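Local coordinates for uncharacterized protein (Capnocytophaga ochracea, PDB 4W9R) that is of unknown function but belongs to the putative esterase family of alpha/beta hydrolases, joined here to a helical C-terminal region, at residues B[45-48]-B[49-53]; B[227-230]-B[231-235]. All blocks are in the same frame, centred on the assembly; numbering follows the deposited sequence.

How the interactions relate
Interaction 1 (45-53) and interaction 2 (227-235) are short pieces of two helices in the alpha/beta part of the chain, the second running past its helix end; their centres are about 16 Å apart. Interaction 1 comes first, on helix 43-59, which crosses over from strand 35-40 to strand 67-71 of the mixed sheet. Interaction 2 lies far later in sequence, where helix 217-232, after the last strand of that sheet, ends and the chain turns toward the helical C-terminal region. The two helices are neighbours: CB of M53 lies 4.1 Å from CD1 of L229, an apolar contact joining the two interactions. Both also touch the second subunit, so this helix pair belongs to the dimer interface.

Interaction 1: B[45-48]-B[49-53]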
loop_
_atom_site.group_PDB
_atom_site.type_symbol
_atom_site.label_atom_id
_atom_site.label_comp_id
_atom_site.label_asym_id
_atom_site.label_seq_id
_atom_site.Cartn_x
_atom_site.Cartn_y
_atom_site.Cartn_z
ATOM N N THR B 45 -8.723 9.152 5.346
ATOM C CA THR B 45 -8.362 7.759 5.092
ATOM C C THR B 45 -7.066 7.651 4.281
ATOM O O THR B 45 -6.091 7.053 4.733
ATOM C CB THR B 45 -9.488 7.000 4.363
ATOM O OG1 THR B 45 -9.895 7.733 3.202
ATOM C CG2 THR B 45 -10.684 6.819 5.282
ATOM N N LEU B 46 -7.082 8.200 3.068
ATOM C CA LEU B 46 -5.996 8.028 2.101
ATOM C C LEU B 46 -4.646 8.694 2.417
ATOM O O LEU B 46 -3.630 8.302 1.844
ATOM C CB LEU B 46 -6.461 8.527 0.731
ATOM C CG LEU B 46 -7.589 7.737 0.068
ATOM C CD1 LEU B 46 -7.895 8.297 -1.312
ATOM C CD2 LEU B 46 -7.224 6.264 -0.017
HETATM N N MSE B 47 -4.623 9.687 3.305
HETATM C CA MSE B 47 -3.405 10.479 3.527
HETATM C C MSE B 47 -2.193 9.651 3.943
HETATM O O MSE B 47 -1.153 9.696 3.289
HETATM C CB MSE B 47 -3.645 11.555 4.587
HETATM C CG MSE B 47 -2.448 12.460 4.855
HETATM SE SE MSE B 47 -2.058 13.677 3.381
HETATM C CE MSE B 47 -0.603 14.698 4.182
ATOM N N GLU B 48 -2.327 8.900 5.030
ATOM C CA GLU B 48 -1.207 8.129 5.559
ATOM C C GLU B 48 -0.706 7.033 4.605
ATOM O O GLU B 48 0.506 6.839 4.488
ATOM C CB GLU B 48 -1.574 7.518 6.915
ATOM C CG GLU B 48 -1.781 8.547 8.013
ATOM C CD GLU B 48 -1.951 7.913 9.377
ATOM O OE1 GLU B 48 -1.670 6.704 9.508
ATOM O OE2 GLU B 48 -2.364 8.622 10.319
ATOM N N PRO B 49 -1.619 6.306 3.929
ATOM C CA PRO B 49 -1.096 5.374 2.922
ATOM C C PRO B 49 -0.331 6.064 1.791
ATOM O O PRO B 49 0.688 5.537 1.351
ATOM C CB PRO B 49 -2.360 4.697 2.386
ATOM C CG PRO B 49 -3.305 4.746 3.525
ATOM C CD PRO B 49 -3.053 6.072 4.184
ATOM N N VAL B 50 -0.809 7.218 1.334
ATOM C CA VAL B 50 -0.119 7.959 0.281
ATOM C C VAL B 50 1.251 8.440 0.754
ATOM O O VAL B 50 2.257 8.247 0.068
ATOM C CB VAL B 50 -0.947 9.170 -0.201
ATOM C CG1 VAL B 50 -0.096 10.091 -1.072
ATOM C CG2 VAL B 50 -2.176 8.704 -0.965
ATOM N N VAL B 51 1.288 9.056 1.931
ATOM C CA VAL B 51 2.534 9.567 2.489
ATOM C C VAL B 51 3.548 8.448 2.720
ATOM O O VAL B 51 4.726 8.594 2.400
ATOM C CB VAL B 51 2.291 10.318 3.815
ATOM C CG1 VAL B 51 3.610 10.684 4.477
ATOM C CG2 VAL B 51 1.458 11.564 3.569
ATOM N N SER B 52 3.092 7.324 3.261
ATOM C CA SER B 52 3.997 6.216 3.549
ATOM C C SER B 52 4.566 5.606 2.269
ATOM O O SER B 52 5.714 5.164 2.245
ATOM C CB SER B 52 3.289 5.138 4.370
ATOM O OG SER B 52 2.283 4.495 3.608
HETATM N N MSE B 53 3.765 5.582 1.208
HETATM C CA MSE B 53 4.201 4.969 -0.042
HETATM C C MSE B 53 5.127 5.872 -0.863
HETATM O O MSE B 53 5.980 5.372 -1.594
HETATM C CB MSE B 53 2.991 4.547 -0.882
HETATM C CG MSE B 53 2.232 3.353 -0.301
HETATM SE SE MSE B 53 0.792 2.678 -1.438
HETATM C CE MSE B 53 -0.242 1.706 -0.100
#
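M47 and V51 meet one helical turn apart, and the long selenomethionine chain does the reaching. Its CB carries CG anti to the backbone N (chi1 -178°). The chain then bends at chi2 (70°), which brings SE near CG2 of V51. Its terminal CE comes closer still, 3.8 Å from CG2 of V51. A flexible apolar chain suits this buried place, where M47 also packs on V68 of strand 67-71. V51 N donates to M47 O at 2.9 Å, nearly straight at 170°, while the CG2 methyl of V51 lies beside that carbonyl oxygen.

P49 has no N-H to give, and its CD occupies that place, 3.2 Å from T45 O, so the helix kinks there. Bonding is intact on the next residue, with V50 N 3.1 Å from L46 O. E48 O accepts from S52 N at 2.9 Å; S52 OG is near E48 O and P49 O, and hydrogen-bonds S52 OG of the second subunit. The small hydroxyl thus suits a helix face lying against a neighbour. Helix 43-59, kinked at P49, is the crossover of a beta-alpha-beta unit with parallel strands 35-40 and 67-71, the building block of the alpha/beta-hydrolase fold.

Interaction 2: B[227-230]-B[231-235]; sequences QALD and MCFDI
M231 folds back on Q227 one turn earlier in the helix. Its N donates to Q227 O at 3.0 Å, and its side chain, bent at chi3 (-60°), returns the CE methyl to 3.3 Å from that same oxygen and 4.2 Å from CB of Q227. A long, pliable apolar chain can follow the helix surface in this way, and M231 also covers F172 and Y174 of strand 171-180. The amide end of Q227 is held elsewhere, by Y174 and by Q223 of the second subunit.

C232 continues the helical pattern, its N 3.0 Å from A228 O. The compact CB and SG suit a buried site against F172, and A228 is small enough to sit close to Y174.

F233 leaves helical geometry. Its N still reaches L229 O at 3.3 Å, but from above the carbonyl plane, 37° out of it. The first torsion (chi1 -70°) puts CG beside the backbone N, and the ring is turned so that its edge meets that oxygen in plane, CD1 being 3.4 Å from L229 O. L229 and F233 lie side by side, CD2 of the leucine 4.1 Å from CE1 of the ring, and both pack on M63.

D234 lies just beyond the helix; its carboxylate and that of D230 stand near each other, their OD1 atoms 4.7 Å apart, and both form salt bridges to K237. That shared lysine probably offsets the repulsion between the two acids, and D230 also lies beside a bound acetate, probably from the crystallisation liquor. The chemistry therefore divides: apolar side chains pack around the helix end, while K237 draws both carboxylates to the chain just beyond.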
loop_
_atom_site.group_PDB
_atom_site.type_symbol
_atom_site.label_atom_id
_atom_site.label_comp_id
_atom_site.label_asym_id
_atom_site.label_seq_id
_atom_site.Cartn_x
_atom_site.Cartn_y
_atom_site.Cartn_z
ATOM N N GLN B 227 0.320 1.259 -7.581
ATOM C CA GLN B 227 0.497 1.168 -9.025
ATOM C C GLN B 227 0.621 2.543 -9.672
ATOM O O GLN B 227 1.497 2.763 -10.508
ATOM C CB GLN B 227 -0.664 0.399 -9.657
ATOM C CG GLN B 227 -0.675 -1.084 -9.330
ATOM C CD GLN B 227 -1.769 -1.834 -10.062
ATOM O OE1 GLN B 227 -2.500 -1.260 -10.872
ATOM N NE2 GLN B 227 -1.886 -3.126 -9.783
ATOM N N ALA B 228 -0.258 3.462 -9.280
ATOM C CA ALA B 228 -0.300 4.793 -9.879
ATOM C C ALA B 228 1.013 5.541 -9.679
ATOM O O ALA B 228 1.570 6.095 -10.626
ATOM C CB ALA B 228 -1.457 5.594 -9.309
ATOM N N LEU B 229 1.506 5.547 -8.445
ATOM C CA LEU B 229 2.777 6.192 -8.131
ATOM C C LEU B 229 3.936 5.530 -8.866
ATOM O O LEU B 229 4.865 6.202 -9.312
ATOM C CB LEU B 229 3.038 6.161 -6.625
ATOM C CG LEU B 229 2.087 6.970 -5.745
ATOM C CD1 LEU B 229 2.403 6.728 -4.281
ATOM C CD2 LEU B 229 2.174 8.450 -6.083
ATOM N N ASP B 230 3.871 4.208 -8.988
ATOM C CA ASP B 230 4.925 3.443 -9.639
ATOM C C ASP B 230 5.076 3.828 -11.106
ATOM O O ASP B 230 6.186 4.067 -11.582
ATOM C CB ASP B 230 4.643 1.944 -9.526
ATOM C CG ASP B 230 5.721 1.100 -10.178
ATOM O OD1 ASP B 230 6.915 1.337 -9.895
ATOM O OD2 ASP B 230 5.374 0.202 -10.976
HETATM N N MSE B 231 3.954 3.892 -11.815
HETATM C CA MSE B 231 3.968 4.135 -13.254
HETATM C C MSE B 231 4.185 5.600 -13.613
HETATM O O MSE B 231 4.867 5.910 -14.590
HETATM C CB MSE B 231 2.665 3.641 -13.879
HETATM C CG MSE B 231 2.518 2.131 -13.861
HETATM SE SE MSE B 231 0.794 1.552 -14.544
HETATM C CE MSE B 231 -0.331 2.476 -13.259
ATOM N N CYS B 232 3.601 6.496 -12.826
ATOM C CA CYS B 232 3.693 7.925 -13.097
ATOM C C CYS B 232 5.127 8.432 -12.959
ATOM O O CYS B 232 5.607 9.208 -13.787
ATOM C CB CYS B 232 2.766 8.701 -12.159
ATOM S SG CYS B 232 2.764 10.489 -12.414
ATOM N N PHE B 233 5.804 7.985 -11.907
ATOM C CA PHE B 233 7.167 8.416 -11.614
ATOM C C PHE B 233 8.228 7.476 -12.185
ATOM O O PHE B 233 9.417 7.643 -11.916
ATOM C CB PHE B 233 7.354 8.561 -10.106
ATOM C CG PHE B 233 6.611 9.725 -9.518
ATOM C CD1 PHE B 233 5.337 9.562 -9.000
ATOM C CD2 PHE B 233 7.184 10.987 -9.494
ATOM C CE1 PHE B 233 4.650 10.635 -8.463
ATOM C CE2 PHE B 233 6.501 12.063 -8.960
ATOM C CZ PHE B 233 5.233 11.886 -8.442
ATOM N N ASP B 234 7.789 6.485 -12.956
ATOM C CA ASP B 234 8.656 5.416 -13.459
ATOM C C ASP B 234 9.938 5.900 -14.145
ATOM O O ASP B 234 10.974 5.239 -14.064
ATOM C CB ASP B 234 7.870 4.530 -14.426
ATOM C CG ASP B 234 8.665 3.326 -14.888
ATOM O OD1 ASP B 234 8.792 2.361 -14.103
ATOM O OD2 ASP B 234 9.161 3.342 -16.034
ATOM N N ILE B 235 9.868 7.044 -14.817
ATOM C CA ILE B 235 11.023 7.587 -15.527
ATOM C C ILE B 235 12.169 7.941 -14.569
ATOM O O ILE B 235 13.330 8.013 -14.974
ATOM C CB ILE B 235 10.632 8.840 -16.354
ATOM C CG1 ILE B 235 11.739 9.215 -17.343
ATOM C CG2 ILE B 235 10.292 10.010 -15.443
ATOM C CD1 ILE B 235 12.078 8.115 -18.327
#